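Local coordinates for beta-galactosidase (Bacillus circulans subsp. alkalophilus, PDB 3TTY), which hydrolyses terminal beta-galactosidic bonds, releasing galactose, and assembles as a trimer of subunits each built on a TIM barrel with further domains, at residues E231-E236 with V249-M254; Y435-Q440 with F593-I598; V460-K465 with E493-T498. All coordinates share one frame; numbering follows the deposited sequence.

Contact 1 (E231-E236 with V249-M254); sequences ECFKME and VTTNLM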
ATOM      1  N   GLU A 231     -26.402  21.672   2.256  1.00 20.45           N
ATOM      2  CA  GLU A 231     -27.558  22.141   1.501  1.00 18.43           C
ATOM      3  C   GLU A 231     -28.595  21.024   1.371  1.00 20.14           C
ATOM      4  O   GLU A 231     -29.801  21.255   1.510  1.00 17.49           O
ATOM      5  CB  GLU A 231     -27.138  22.626   0.116  1.00 21.37           C
ATOM      6  CG  GLU A 231     -26.544  24.034   0.090  1.00 28.48           C
ATOM      7  CD  GLU A 231     -27.525  25.074   0.627  1.00 33.57           C
ATOM      8  OE1 GLU A 231     -28.668  25.119   0.126  1.00 29.60           O
ATOM      9  OE2 GLU A 231     -27.160  25.828   1.565  1.00 35.33           O
ATOM     10  N   CYS A 232     -28.133  19.812   1.092  1.00 17.47           N
ATOM     11  CA  CYS A 232     -29.064  18.685   1.019  1.00 20.24           C
ATOM     12  C   CYS A 232     -29.811  18.517   2.343  1.00 17.10           C
ATOM     13  O   CYS A 232     -31.036  18.431   2.357  1.00 17.79           O
ATOM     14  CB  CYS A 232     -28.353  17.393   0.611  1.00 21.11           C
ATOM     15  SG  CYS A 232     -27.701  17.434  -1.084  1.00 15.60           S
ATOM     16  N   PHE A 233     -29.086  18.503   3.456  1.00 14.85           N
ATOM     17  CA  PHE A 233     -29.741  18.407   4.762  1.00 17.13           C
ATOM     18  C   PHE A 233     -30.814  19.474   4.958  1.00 18.37           C
ATOM     19  O   PHE A 233     -31.967  19.162   5.297  1.00 14.54           O
ATOM     20  CB  PHE A 233     -28.737  18.504   5.906  1.00 16.93           C
ATOM     21  CG  PHE A 233     -29.392  18.663   7.256  1.00 17.15           C
ATOM     22  CD1 PHE A 233     -29.999  17.580   7.874  1.00 14.99           C
ATOM     23  CD2 PHE A 233     -29.420  19.896   7.891  1.00 16.28           C
ATOM     24  CE1 PHE A 233     -30.620  17.716   9.104  1.00 17.51           C
ATOM     25  CE2 PHE A 233     -30.030  20.050   9.128  1.00 18.30           C
ATOM     26  CZ  PHE A 233     -30.632  18.964   9.740  1.00 18.92           C
ATOM     27  N   LYS A 234     -30.416  20.729   4.748  1.00 16.90           N
ATOM     28  CA  LYS A 234     -31.297  21.878   4.922  1.00 19.59           C
ATOM     29  C   LYS A 234     -32.513  21.793   4.024  1.00 20.14           C
ATOM     30  O   LYS A 234     -33.623  22.133   4.432  1.00 19.02           O
ATOM     31  CB  LYS A 234     -30.556  23.190   4.648  1.00 18.80           C
ATOM     32  CG  LYS A 234     -29.275  23.364   5.463  1.00 16.81           C
ATOM     33  CD  LYS A 234     -28.814  24.831   5.546  1.00 19.47           C
ATOM     34  CE  LYS A 234     -28.936  25.552   4.209  1.00 21.90           C
ATOM     35  NZ  LYS A 234     -28.393  26.936   4.260  1.00 27.87           N
ATOM     36  N   MET A 235     -32.296  21.345   2.795  1.00 16.88           N
ATOM     37  CA  MET A 235     -33.386  21.178   1.858  1.00 18.17           C
ATOM     38  C   MET A 235     -34.462  20.239   2.419  1.00 19.24           C
ATOM     39  O   MET A 235     -35.651  20.523   2.293  1.00 17.96           O
ATOM     40  CB  MET A 235     -32.867  20.666   0.513  1.00 18.49           C
ATOM     41  CG  MET A 235     -33.966  20.306  -0.472  1.00 18.29           C
ATOM     42  SD  MET A 235     -33.366  19.275  -1.839  1.00 26.46           S
ATOM     43  CE  MET A 235     -33.211  17.672  -1.033  1.00 20.19           C
ATOM     44  N   GLU A 236     -34.052  19.128   3.029  1.00 17.43           N
ATOM     45  CA  GLU A 236     -35.024  18.172   3.580  1.00 20.73           C
ATOM     46  C   GLU A 236     -35.630  18.709   4.875  1.00 19.08           C
ATOM     47  O   GLU A 236     -36.843  18.641   5.092  1.00 21.57           O
ATOM     48  CB  GLU A 236     -34.394  16.787   3.810  1.00 18.09           C
ATOM     49  CG  GLU A 236     -34.119  15.998   2.529  1.00 16.64           C
ATOM     50  CD  GLU A 236     -33.772  14.526   2.806  1.00 22.49           C
ATOM     51  OE1 GLU A 236     -34.422  13.896   3.670  1.00 21.06           O
ATOM     52  OE2 GLU A 236     -32.849  13.996   2.157  1.00 18.30           O
ATOM     53  N   VAL A 249     -35.578  18.237  14.179  1.00 20.15           N
ATOM     54  CA  VAL A 249     -34.940  17.580  13.051  1.00 18.47           C
ATOM     55  C   VAL A 249     -33.456  17.448  13.312  1.00 21.68           C
ATOM     56  O   VAL A 249     -32.805  18.407  13.750  1.00 22.82           O
ATOM     57  CB  VAL A 249     -35.098  18.404  11.768  1.00 23.53           C
ATOM     58  CG1 VAL A 249     -34.492  17.648  10.583  1.00 18.17           C
ATOM     59  CG2 VAL A 249     -36.566  18.749  11.523  1.00 20.23           C
ATOM     60  N   THR A 250     -32.920  16.261  13.052  1.00 15.07           N
ATOM     61  CA  THR A 250     -31.488  16.042  13.168  1.00 15.47           C
ATOM     62  C   THR A 250     -30.990  15.190  12.012  1.00 16.02           C
ATOM     63  O   THR A 250     -31.777  14.701  11.187  1.00 16.32           O
ATOM     64  CB  THR A 250     -31.125  15.354  14.499  1.00 17.98           C
ATOM     65  OG1 THR A 250     -29.710  15.365  14.680  1.00 16.15           O
ATOM     66  CG2 THR A 250     -31.618  13.905  14.523  1.00 16.51           C
ATOM     67  N   THR A 251     -29.677  15.029  11.948  1.00 15.72           N
ATOM     68  CA  THR A 251     -29.072  13.995  11.124  1.00 17.42           C
ATOM     69  C   THR A 251     -27.907  13.442  11.936  1.00 13.38           C
ATOM     70  O   THR A 251     -27.454  14.097  12.869  1.00 13.69           O
ATOM     71  CB  THR A 251     -28.646  14.515   9.715  1.00 15.45           C
ATOM     72  OG1 THR A 251     -28.165  13.416   8.937  1.00 18.47           O
ATOM     73  CG2 THR A 251     -27.549  15.603   9.826  1.00 14.87           C
ATOM     74  N   ASN A 252     -27.454  12.228  11.645  1.00 14.34           N
ATOM     75  CA  ASN A 252     -26.479  11.599  12.540  1.00 15.33           C
ATOM     76  C   ASN A 252     -25.019  11.800  12.118  1.00 18.56           C
ATOM     77  O   ASN A 252     -24.618  11.415  11.012  1.00 16.67           O
ATOM     78  CB  ASN A 252     -26.810  10.118  12.814  1.00 16.77           C
ATOM     79  CG  ASN A 252     -27.036   9.307  11.544  1.00 17.46           C
ATOM     80  OD1 ASN A 252     -27.270   9.860  10.475  1.00 19.23           O
ATOM     81  ND2 ASN A 252     -26.987   7.987  11.669  1.00 15.17           N
ATOM     82  N   LEU A 253     -24.241  12.409  13.013  1.00 14.05           N
ATOM     83  CA  LEU A 253     -22.866  12.814  12.711  1.00 18.40           C
ATOM     84  C   LEU A 253     -21.852  11.809  13.249  1.00 18.69           C
ATOM     85  O   LEU A 253     -22.205  10.893  14.005  1.00 19.87           O
ATOM     86  CB  LEU A 253     -22.564  14.204  13.293  1.00 17.22           C
ATOM     87  CG  LEU A 253     -23.658  15.262  13.137  1.00 18.35           C
ATOM     88  CD1 LEU A 253     -23.178  16.600  13.667  1.00 18.27           C
ATOM     89  CD2 LEU A 253     -24.111  15.385  11.699  1.00 18.01           C
ATOM     90  N   MET A 254     -20.588  12.003  12.889  1.00 16.22           N
ATOM     91  CA  MET A 254     -19.582  10.971  13.133  1.00 22.17           C
ATOM     92  C   MET A 254     -18.398  11.465  13.956  1.00 20.29           C
ATOM     93  O   MET A 254     -17.268  11.038  13.747  1.00 20.68           O
ATOM     94  CB  MET A 254     -19.128  10.343  11.812  1.00 16.37           C
ATOM     95  CG  MET A 254     -20.264   9.602  11.106  1.00 17.46           C
ATOM     96  SD  MET A 254     -19.885   9.009   9.446  1.00 22.85           S
ATOM     97  CE  MET A 254     -19.993  10.538   8.524  1.00 19.90           C
TER
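Phe233 reaches from its helix to the barrel strand and touches Val249, Thr250 and Thr251, so that one aromatic ring carries the whole contact. The apolar part comes first. CD1 of Phe233 lies 3.7 Å from the methyl CG2 of Thr251, which comes in obliquely to the ring, and CE1 of Phe233 is 3.8 Å from Thr251 CB; the two side chains cross at a slant. The same CE1 of Phe233 also meets Val249 CG1 at 4.1 Å, with CZ close behind, these side chains running past each other in opposite directions. With CG anti to the backbone N (chi1 169°), Phe233 extends away from its helix and brings CD1 and CE1 up to the strand.

The polar part is slighter. The backbone oxygen of Thr250 sits at the ring edge, in its plane, with Phe233 CE1 to Thr250 O at 3.8 Å, where the weakly positive C-H rim would be electrostatically compatible with it. Thr251 divides its duties: its methyl meets the ring, while its hydroxyl is hydrogen-bonded to the backbone oxygen of Val147. Were the ring cut back to an alanine, a gap would probably open between helix and strand, and the Thr251 methyl and Val249 CG1 would lose their apolar partner.

Next along the strand, Asn252 contacts the bound galactose and is held by Asn149 and Glu150; the side chain of Thr251 is about 9 Å from the sugar, a layer away from that pocket residue. Trp265 of helix 262-266 touches both Phe233 and Thr251. Here helix 215-243, on the outside of the barrel, comes in the crossover from strand 142-146 to its parallel neighbour 249-253, which in turn is flanked by strand 273-275.

Contact 2 (Y435-Q440 with F593-I598); sequences YKQNIQ and FLQGLI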
ATOM      1  N   TYR A 435      -8.367  15.391  31.288  1.00 23.72           N
ATOM      2  CA  TYR A 435      -9.146  14.201  31.602  1.00 24.78           C
ATOM      3  C   TYR A 435      -8.569  13.490  32.823  1.00 24.32           C
ATOM      4  O   TYR A 435      -9.298  13.162  33.750  1.00 23.83           O
ATOM      5  CB  TYR A 435      -9.165  13.284  30.373  1.00 19.99           C
ATOM      6  CG  TYR A 435      -9.750  11.898  30.528  1.00 16.90           C
ATOM      7  CD1 TYR A 435     -11.071  11.637  30.182  1.00 22.24           C
ATOM      8  CD2 TYR A 435      -8.961  10.831  30.942  1.00 22.92           C
ATOM      9  CE1 TYR A 435     -11.611  10.358  30.288  1.00 21.38           C
ATOM     10  CE2 TYR A 435      -9.486   9.544  31.061  1.00 21.59           C
ATOM     11  CZ  TYR A 435     -10.815   9.319  30.727  1.00 25.02           C
ATOM     12  OH  TYR A 435     -11.346   8.054  30.826  1.00 29.18           O
ATOM     13  N   LYS A 436      -7.258  13.280  32.829  1.00 21.92           N
ATOM     14  CA  LYS A 436      -6.606  12.530  33.899  1.00 25.88           C
ATOM     15  C   LYS A 436      -6.695  13.192  35.268  1.00 25.56           C
ATOM     16  O   LYS A 436      -6.418  12.558  36.285  1.00 27.82           O
ATOM     17  CB  LYS A 436      -5.144  12.279  33.558  1.00 27.82           C
ATOM     18  CG  LYS A 436      -4.934  11.242  32.482  1.00 29.73           C
ATOM     19  CD  LYS A 436      -3.466  11.204  32.069  1.00 32.81           C
ATOM     20  CE  LYS A 436      -3.229  10.143  31.005  1.00 40.41           C
ATOM     21  NZ  LYS A 436      -1.874  10.268  30.378  1.00 59.30           N
ATOM     22  N   GLN A 437      -7.074  14.464  35.293  1.00 22.06           N
ATOM     23  CA  GLN A 437      -7.140  15.197  36.543  1.00 25.89           C
ATOM     24  C   GLN A 437      -8.578  15.557  36.871  1.00 25.76           C
ATOM     25  O   GLN A 437      -8.838  16.265  37.839  1.00 26.78           O
ATOM     26  CB  GLN A 437      -6.245  16.447  36.501  1.00 23.60           C
ATOM     27  CG  GLN A 437      -4.783  16.109  36.204  1.00 26.34           C
ATOM     28  CD  GLN A 437      -3.891  17.339  36.092  1.00 29.68           C
ATOM     29  OE1 GLN A 437      -4.201  18.397  36.640  1.00 32.68           O
ATOM     30  NE2 GLN A 437      -2.775  17.201  35.383  1.00 26.22           N
ATOM     31  N   ASN A 438      -9.509  15.044  36.072  1.00 20.80           N
ATOM     32  CA  ASN A 438     -10.924  15.311  36.285  1.00 25.11           C
ATOM     33  C   ASN A 438     -11.215  16.817  36.275  1.00 26.02           C
ATOM     34  O   ASN A 438     -12.070  17.310  37.018  1.00 25.20           O
ATOM     35  CB  ASN A 438     -11.417  14.661  37.590  1.00 25.24           C
ATOM     36  CG  ASN A 438     -11.167  13.152  37.631  1.00 28.68           C
ATOM     37  OD1 ASN A 438     -11.307  12.453  36.624  1.00 30.64           O
ATOM     38  ND2 ASN A 438     -10.787  12.649  38.798  1.00 27.52           N
ATOM     39  N   ILE A 439     -10.490  17.547  35.436  1.00 24.43           N
ATOM     40  CA  ILE A 439     -10.765  18.966  35.256  1.00 27.29           C
ATOM     41  C   ILE A 439     -11.864  19.057  34.225  1.00 24.86           C
ATOM     42  O   ILE A 439     -11.695  18.602  33.097  1.00 25.87           O
ATOM     43  CB  ILE A 439      -9.535  19.750  34.733  1.00 30.08           C
ATOM     44  CG1 ILE A 439      -8.297  19.518  35.611  1.00 25.40           C
ATOM     45  CG2 ILE A 439      -9.858  21.236  34.635  1.00 20.63           C
ATOM     46  CD1 ILE A 439      -8.289  20.335  36.880  1.00 28.56           C
ATOM     47  N   GLN A 440     -12.995  19.628  34.613  1.00 24.86           N
ATOM     48  CA  GLN A 440     -14.128  19.751  33.712  1.00 21.75           C
ATOM     49  C   GLN A 440     -13.742  20.637  32.533  1.00 25.96           C
ATOM     50  O   GLN A 440     -13.259  21.755  32.718  1.00 24.83           O
ATOM     51  CB  GLN A 440     -15.319  20.341  34.453  1.00 22.31           C
ATOM     52  CG  GLN A 440     -16.569  20.479  33.602  1.00 22.21           C
ATOM     53  CD  GLN A 440     -17.198  19.135  33.246  1.00 28.03           C
ATOM     54  OE1 GLN A 440     -16.857  18.091  33.827  1.00 23.71           O
ATOM     55  NE2 GLN A 440     -18.118  19.157  32.279  1.00 21.32           N
ATOM     56  N   PHE A 593       4.924  16.212  31.450  1.00 24.37           N
ATOM     57  CA  PHE A 593       4.993  17.665  31.318  1.00 27.02           C
ATOM     58  C   PHE A 593       3.598  18.274  31.271  1.00 26.41           C
ATOM     59  O   PHE A 593       3.290  19.191  32.033  1.00 24.99           O
ATOM     60  CB  PHE A 593       5.779  18.099  30.079  1.00 26.89           C
ATOM     61  CG  PHE A 593       5.798  19.593  29.880  1.00 27.28           C
ATOM     62  CD1 PHE A 593       6.774  20.374  30.484  1.00 23.84           C
ATOM     63  CD2 PHE A 593       4.819  20.217  29.120  1.00 23.94           C
ATOM     64  CE1 PHE A 593       6.792  21.741  30.309  1.00 22.47           C
ATOM     65  CE2 PHE A 593       4.830  21.584  28.944  1.00 25.23           C
ATOM     66  CZ  PHE A 593       5.822  22.347  29.544  1.00 23.37           C
ATOM     67  N   LEU A 594       2.755  17.759  30.379  1.00 24.65           N
ATOM     68  CA  LEU A 594       1.392  18.268  30.251  1.00 25.55           C
ATOM     69  C   LEU A 594       0.581  18.112  31.534  1.00 26.66           C
ATOM     70  O   LEU A 594      -0.269  18.948  31.838  1.00 24.74           O
ATOM     71  CB  LEU A 594       0.671  17.648  29.051  1.00 21.15           C
ATOM     72  CG  LEU A 594       1.201  18.102  27.681  1.00 23.67           C
ATOM     73  CD1 LEU A 594       0.486  17.361  26.560  1.00 23.33           C
ATOM     74  CD2 LEU A 594       1.076  19.618  27.499  1.00 21.65           C
ATOM     75  N   GLN A 595       0.847  17.050  32.290  1.00 26.68           N
ATOM     76  CA  GLN A 595       0.237  16.917  33.606  1.00 26.90           C
ATOM     77  C   GLN A 595       0.565  18.138  34.463  1.00 25.26           C
ATOM     78  O   GLN A 595      -0.332  18.791  34.995  1.00 27.96           O
ATOM     79  CB  GLN A 595       0.716  15.649  34.316  1.00 31.85           C
ATOM     80  CG  GLN A 595       0.460  15.684  35.817  1.00 35.98           C
ATOM     81  CD  GLN A 595       0.754  14.365  36.518  1.00 46.33           C
ATOM     82  OE1 GLN A 595       0.007  13.952  37.405  1.00 52.77           O
ATOM     83  NE2 GLN A 595       1.850  13.705  36.134  1.00 40.55           N
ATOM     84  N   GLY A 596       1.857  18.438  34.587  1.00 27.82           N
ATOM     85  CA  GLY A 596       2.326  19.566  35.374  1.00 27.39           C
ATOM     86  C   GLY A 596       1.810  20.907  34.888  1.00 23.88           C
ATOM     87  O   GLY A 596       1.309  21.714  35.681  1.00 23.99           O
ATOM     88  N   LEU A 597       1.921  21.136  33.582  1.00 23.29           N
ATOM     89  CA  LEU A 597       1.464  22.374  32.959  1.00 23.41           C
ATOM     90  C   LEU A 597      -0.005  22.646  33.261  1.00 24.73           C
ATOM     91  O   LEU A 597      -0.373  23.718  33.753  1.00 24.02           O
ATOM     92  CB  LEU A 597       1.689  22.323  31.444  1.00 24.13           C
ATOM     93  CG  LEU A 597       1.335  23.618  30.700  1.00 23.88           C
ATOM     94  CD1 LEU A 597       2.176  24.762  31.243  1.00 25.71           C
ATOM     95  CD2 LEU A 597       1.509  23.487  29.186  1.00 25.15           C
ATOM     96  N   ILE A 598      -0.838  21.657  32.971  1.00 26.09           N
ATOM     97  CA  ILE A 598      -2.269  21.739  33.225  1.00 22.91           C
ATOM     98  C   ILE A 598      -2.584  22.021  34.685  1.00 25.51           C
ATOM     99  O   ILE A 598      -3.424  22.861  35.005  1.00 29.04           O
ATOM    100  CB  ILE A 598      -2.934  20.423  32.834  1.00 24.04           C
ATOM    101  CG1 ILE A 598      -2.842  20.248  31.320  1.00 27.37           C
ATOM    102  CG2 ILE A 598      -4.370  20.393  33.300  1.00 23.69           C
ATOM    103  CD1 ILE A 598      -3.453  21.386  30.536  1.00 23.88           C
TER
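Gln437 sends its amide across to the helix carrying Gln595 and Ile598, and the tight part of the contact is gathered at that amide. Its NE2 donates a hydrogen bond to the backbone O of Gln595, 2.9 Å long and moderately bent, with an N-H...O angle of 153°. The acceptor lies close to the amide plane of Gln437, as suits an amide N-H. At the carbonyl end the donor arrives from the flank, at a C=O...N angle of 112° and tilted out of the carbonyl plane. Such a lateral approach is compatible with the bond that a mid-helix carbonyl ordinarily accepts from farther along its own helix. The Gln437 chain places the amide there by lying with CG anti to the carbonyl carbon (chi1 -58°) and staying extended beyond it. The other end of the amide packs on a hydrocarbon: Gln437 OE1 is 3.9 Å from Ile598 CG2. Ile598 itself is buried and also rests on Ala433 and Leu434 of helix 423-435.

The solvent side is looser. Gln595 is exposed, and its side chain takes part mainly through its root, CG lying 3.6 Å from Gln437 NE2, while the rest of its extended chain continues past the contact.

Gln437 is the third residue of a type I turn that runs from Tyr435 to Asn438, closed by Asn438 N to Tyr435 O at 3.0 Å, and Asn438, with positive phi, is the C-prime residue. Together with the bond from Ile439 N to Leu434 O, this is a Schellman motif, ending helix 423-435 before strand 441-444.

Contact 3 (V460-K465 with E493-T498); sequences VMYMVK and ENDLVT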
ATOM      1  N   VAL A 460      -1.913  23.800  18.210  1.00 14.98           N
ATOM      2  CA  VAL A 460      -1.626  23.951  16.786  1.00 17.16           C
ATOM      3  C   VAL A 460      -2.704  24.738  16.049  1.00 20.97           C
ATOM      4  O   VAL A 460      -3.328  24.226  15.118  1.00 18.52           O
ATOM      5  CB  VAL A 460      -1.448  22.583  16.111  1.00 19.05           C
ATOM      6  CG1 VAL A 460      -0.696  22.729  14.813  1.00 22.49           C
ATOM      7  CG2 VAL A 460      -0.705  21.632  17.034  1.00 17.83           C
ATOM      8  N   MET A 461      -2.930  25.978  16.487  1.00 21.46           N
ATOM      9  CA  MET A 461      -3.853  26.879  15.815  1.00 17.88           C
ATOM     10  C   MET A 461      -3.097  27.477  14.637  1.00 19.73           C
ATOM     11  O   MET A 461      -2.770  28.671  14.608  1.00 17.84           O
ATOM     12  CB  MET A 461      -4.362  27.963  16.775  1.00 20.31           C
ATOM     13  CG  MET A 461      -5.612  28.716  16.290  1.00 17.88           C
ATOM     14  SD  MET A 461      -6.947  27.627  15.727  1.00 20.85           S
ATOM     15  CE  MET A 461      -7.307  26.730  17.247  1.00 21.87           C
ATOM     16  N   TYR A 462      -2.800  26.596  13.689  1.00 16.83           N
ATOM     17  CA  TYR A 462      -2.115  26.906  12.450  1.00 16.47           C
ATOM     18  C   TYR A 462      -2.850  27.975  11.650  1.00 16.52           C
ATOM     19  O   TYR A 462      -2.258  28.983  11.261  1.00 17.91           O
ATOM     20  CB  TYR A 462      -1.983  25.612  11.646  1.00 18.17           C
ATOM     21  CG  TYR A 462      -1.525  25.749  10.212  1.00 18.92           C
ATOM     22  CD1 TYR A 462      -0.182  25.980   9.897  1.00 19.08           C
ATOM     23  CD2 TYR A 462      -2.426  25.590   9.163  1.00 18.83           C
ATOM     24  CE1 TYR A 462       0.233  26.079   8.570  1.00 19.66           C
ATOM     25  CE2 TYR A 462      -2.020  25.679   7.851  1.00 18.36           C
ATOM     26  CZ  TYR A 462      -0.697  25.925   7.553  1.00 18.55           C
ATOM     27  OH  TYR A 462      -0.316  26.004   6.227  1.00 21.64           O
ATOM     28  N   MET A 463      -4.146  27.770  11.429  1.00 17.64           N
ATOM     29  CA  MET A 463      -4.962  28.785  10.769  1.00 20.23           C
ATOM     30  C   MET A 463      -5.630  29.742  11.765  1.00 20.00           C
ATOM     31  O   MET A 463      -6.348  29.319  12.677  1.00 17.95           O
ATOM     32  CB  MET A 463      -6.026  28.152   9.867  1.00 17.09           C
ATOM     33  CG  MET A 463      -7.077  29.167   9.345  1.00 17.82           C
ATOM     34  SD  MET A 463      -8.371  28.346   8.380  1.00 16.81           S
ATOM     35  CE  MET A 463      -7.339  27.577   7.141  1.00 14.52           C
ATOM     36  N   VAL A 464      -5.388  31.034  11.569  1.00 17.98           N
ATOM     37  CA  VAL A 464      -6.034  32.073  12.353  1.00 21.62           C
ATOM     38  C   VAL A 464      -7.033  32.839  11.487  1.00 21.19           C
ATOM     39  O   VAL A 464      -6.650  33.480  10.513  1.00 21.02           O
ATOM     40  CB  VAL A 464      -5.000  33.026  12.954  1.00 22.96           C
ATOM     41  CG1 VAL A 464      -5.685  34.238  13.566  1.00 20.99           C
ATOM     42  CG2 VAL A 464      -4.176  32.286  14.002  1.00 18.84           C
ATOM     43  N   LYS A 465      -8.316  32.743  11.842  1.00 22.49           N
ATOM     44  CA  LYS A 465      -9.402  33.328  11.061  1.00 23.11           C
ATOM     45  C   LYS A 465      -9.680  34.757  11.526  1.00 24.10           C
ATOM     46  O   LYS A 465      -9.289  35.131  12.628  1.00 21.71           O
ATOM     47  CB  LYS A 465     -10.670  32.482  11.198  1.00 19.82           C
ATOM     48  CG  LYS A 465     -10.535  31.032  10.741  1.00 24.65           C
ATOM     49  CD  LYS A 465     -11.843  30.295  10.979  1.00 24.97           C
ATOM     50  CE  LYS A 465     -11.735  28.806  10.674  1.00 26.11           C
ATOM     51  NZ  LYS A 465     -13.081  28.161  10.765  1.00 24.45           N
ATOM     52  N   GLU A 493      -7.319  32.432   6.519  1.00 18.78           N
ATOM     53  CA  GLU A 493      -8.415  31.580   6.067  1.00 20.82           C
ATOM     54  C   GLU A 493      -8.195  30.968   4.690  1.00 21.56           C
ATOM     55  O   GLU A 493      -8.876  30.024   4.322  1.00 21.82           O
ATOM     56  CB  GLU A 493      -9.690  32.412   6.038  1.00 24.21           C
ATOM     57  CG  GLU A 493      -9.375  33.890   5.845  1.00 29.88           C
ATOM     58  CD  GLU A 493     -10.561  34.660   5.353  1.00 45.89           C
ATOM     59  OE1 GLU A 493     -11.659  34.057   5.313  1.00 48.91           O
ATOM     60  OE2 GLU A 493     -10.397  35.860   5.011  1.00 40.65           O
ATOM     61  N   ASN A 494      -7.261  31.510   3.917  1.00 20.81           N
ATOM     62  CA  ASN A 494      -6.974  30.936   2.608  1.00 18.07           C
ATOM     63  C   ASN A 494      -5.672  30.162   2.577  1.00 18.58           C
ATOM     64  O   ASN A 494      -5.182  29.819   1.519  1.00 17.78           O
ATOM     65  CB  ASN A 494      -6.984  32.005   1.518  1.00 18.43           C
ATOM     66  CG  ASN A 494      -8.342  32.650   1.356  1.00 22.28           C
ATOM     67  OD1 ASN A 494      -8.483  33.853   1.505  1.00 21.44           O
ATOM     68  ND2 ASN A 494      -9.353  31.841   1.060  1.00 29.29           N
ATOM     69  N   ASP A 495      -5.130  29.865   3.751  1.00 17.56           N
ATOM     70  CA  ASP A 495      -3.875  29.140   3.847  1.00 17.97           C
ATOM     71  C   ASP A 495      -2.736  29.961   3.264  1.00 21.35           C
ATOM     72  O   ASP A 495      -1.781  29.399   2.701  1.00 18.49           O
ATOM     73  CB  ASP A 495      -3.943  27.779   3.135  1.00 15.60           C
ATOM     74  CG  ASP A 495      -2.815  26.860   3.560  1.00 22.84           C
ATOM     75  OD1 ASP A 495      -2.449  26.918   4.758  1.00 21.40           O
ATOM     76  OD2 ASP A 495      -2.266  26.117   2.708  1.00 22.80           O
ATOM     77  N   LEU A 496      -2.854  31.285   3.372  1.00 15.74           N
ATOM     78  CA  LEU A 496      -1.776  32.184   2.970  1.00 17.39           C
ATOM     79  C   LEU A 496      -1.001  32.597   4.218  1.00 19.45           C
ATOM     80  O   LEU A 496      -1.595  32.957   5.242  1.00 21.26           O
ATOM     81  CB  LEU A 496      -2.315  33.431   2.271  1.00 14.47           C
ATOM     82  CG  LEU A 496      -3.061  33.333   0.936  1.00 19.92           C
ATOM     83  CD1 LEU A 496      -3.758  34.672   0.608  1.00 13.88           C
ATOM     84  CD2 LEU A 496      -2.152  32.862  -0.216  1.00 16.20           C
ATOM     85  N   VAL A 497       0.321  32.541   4.139  1.00 16.58           N
ATOM     86  CA  VAL A 497       1.150  32.822   5.302  1.00 18.90           C
ATOM     87  C   VAL A 497       1.001  34.269   5.748  1.00 22.74           C
ATOM     88  O   VAL A 497       1.023  35.204   4.928  1.00 19.85           O
ATOM     89  CB  VAL A 497       2.631  32.508   5.031  1.00 20.02           C
ATOM     90  CG1 VAL A 497       3.483  32.952   6.195  1.00 20.34           C
ATOM     91  CG2 VAL A 497       2.815  31.031   4.775  1.00 19.22           C
ATOM     92  N   THR A 498       0.816  34.454   7.051  1.00 23.03           N
ATOM     93  CA  THR A 498       0.848  35.796   7.623  1.00 21.46           C
ATOM     94  C   THR A 498       2.303  36.205   7.805  1.00 20.70           C
ATOM     95  O   THR A 498       3.027  35.652   8.646  1.00 25.74           O
ATOM     96  CB  THR A 498       0.102  35.857   8.956  1.00 22.50           C
ATOM     97  OG1 THR A 498      -1.301  35.692   8.708  1.00 25.40           O
ATOM     98  CG2 THR A 498       0.353  37.196   9.642  1.00 19.06           C
TER
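Tyr462 and Asp495 meet where two loops of the trimerisation domain come together against a second subunit. The loops follow strands 455-458 and 481-485, parallel neighbours in the sheet. Tyr462 OH donates a hydrogen bond of 2.7 Å to Asp495 OD1, received on the syn lone pair, the side of the other carboxylate oxygen. The carboxylate oxygen lies beyond the ring edge, near the ring plane, while the planes of ring and carboxylate are turned 54° apart. Both side chains have CG anti to their backbone N (chi1 169° for Tyr462), which lets their ends converge although neither side chain sets out directly toward the opposite loop. The phenol oxygen is also hydrogen-bonded to the hydroxyl of Tyr357 of the second subunit, and Asp495 OD2 forms a salt bridge with Lys356 of that subunit. The lysine charge would be expected to stabilise the carboxylate as an anion. The ring of Tyr462 also stacks with Phe487.

Beside this pair, Met463 packs on the backbone of Glu493, Met463 SD 4.0 Å from Glu493 CA, its chain bending at the thioether, and the same side chain touches Leu219 of helix 215-243. Lys356 and Tyr357 of the second subunit lie in sequence between the galactose-pocket residues Glu355 and His358, so this pairing across the trimer interface probably buttresses the chain segment that carries them.

Overall arrangement
Followed from the N terminus, contact 1 closes first, a short loop between helix 215-243 and strand 249-253 within the TIM barrel. Contact 2 opens later, in the loop just after helix 423-435, and closes only at helix 591-604, spanning much of the trimerisation domain. Contact 3 is nested inside that long loop, joining the loops after strands 455-458 and 481-485. Contacts 1 and 2 lie on opposite sides of the chain's centre, their centres about 36 Å apart. None touches another; contacts 2 and 3 come nearest, about 11 Å between closest atoms. Helix 215-243 links the regions, serving contact 1 and also packing against contact 3.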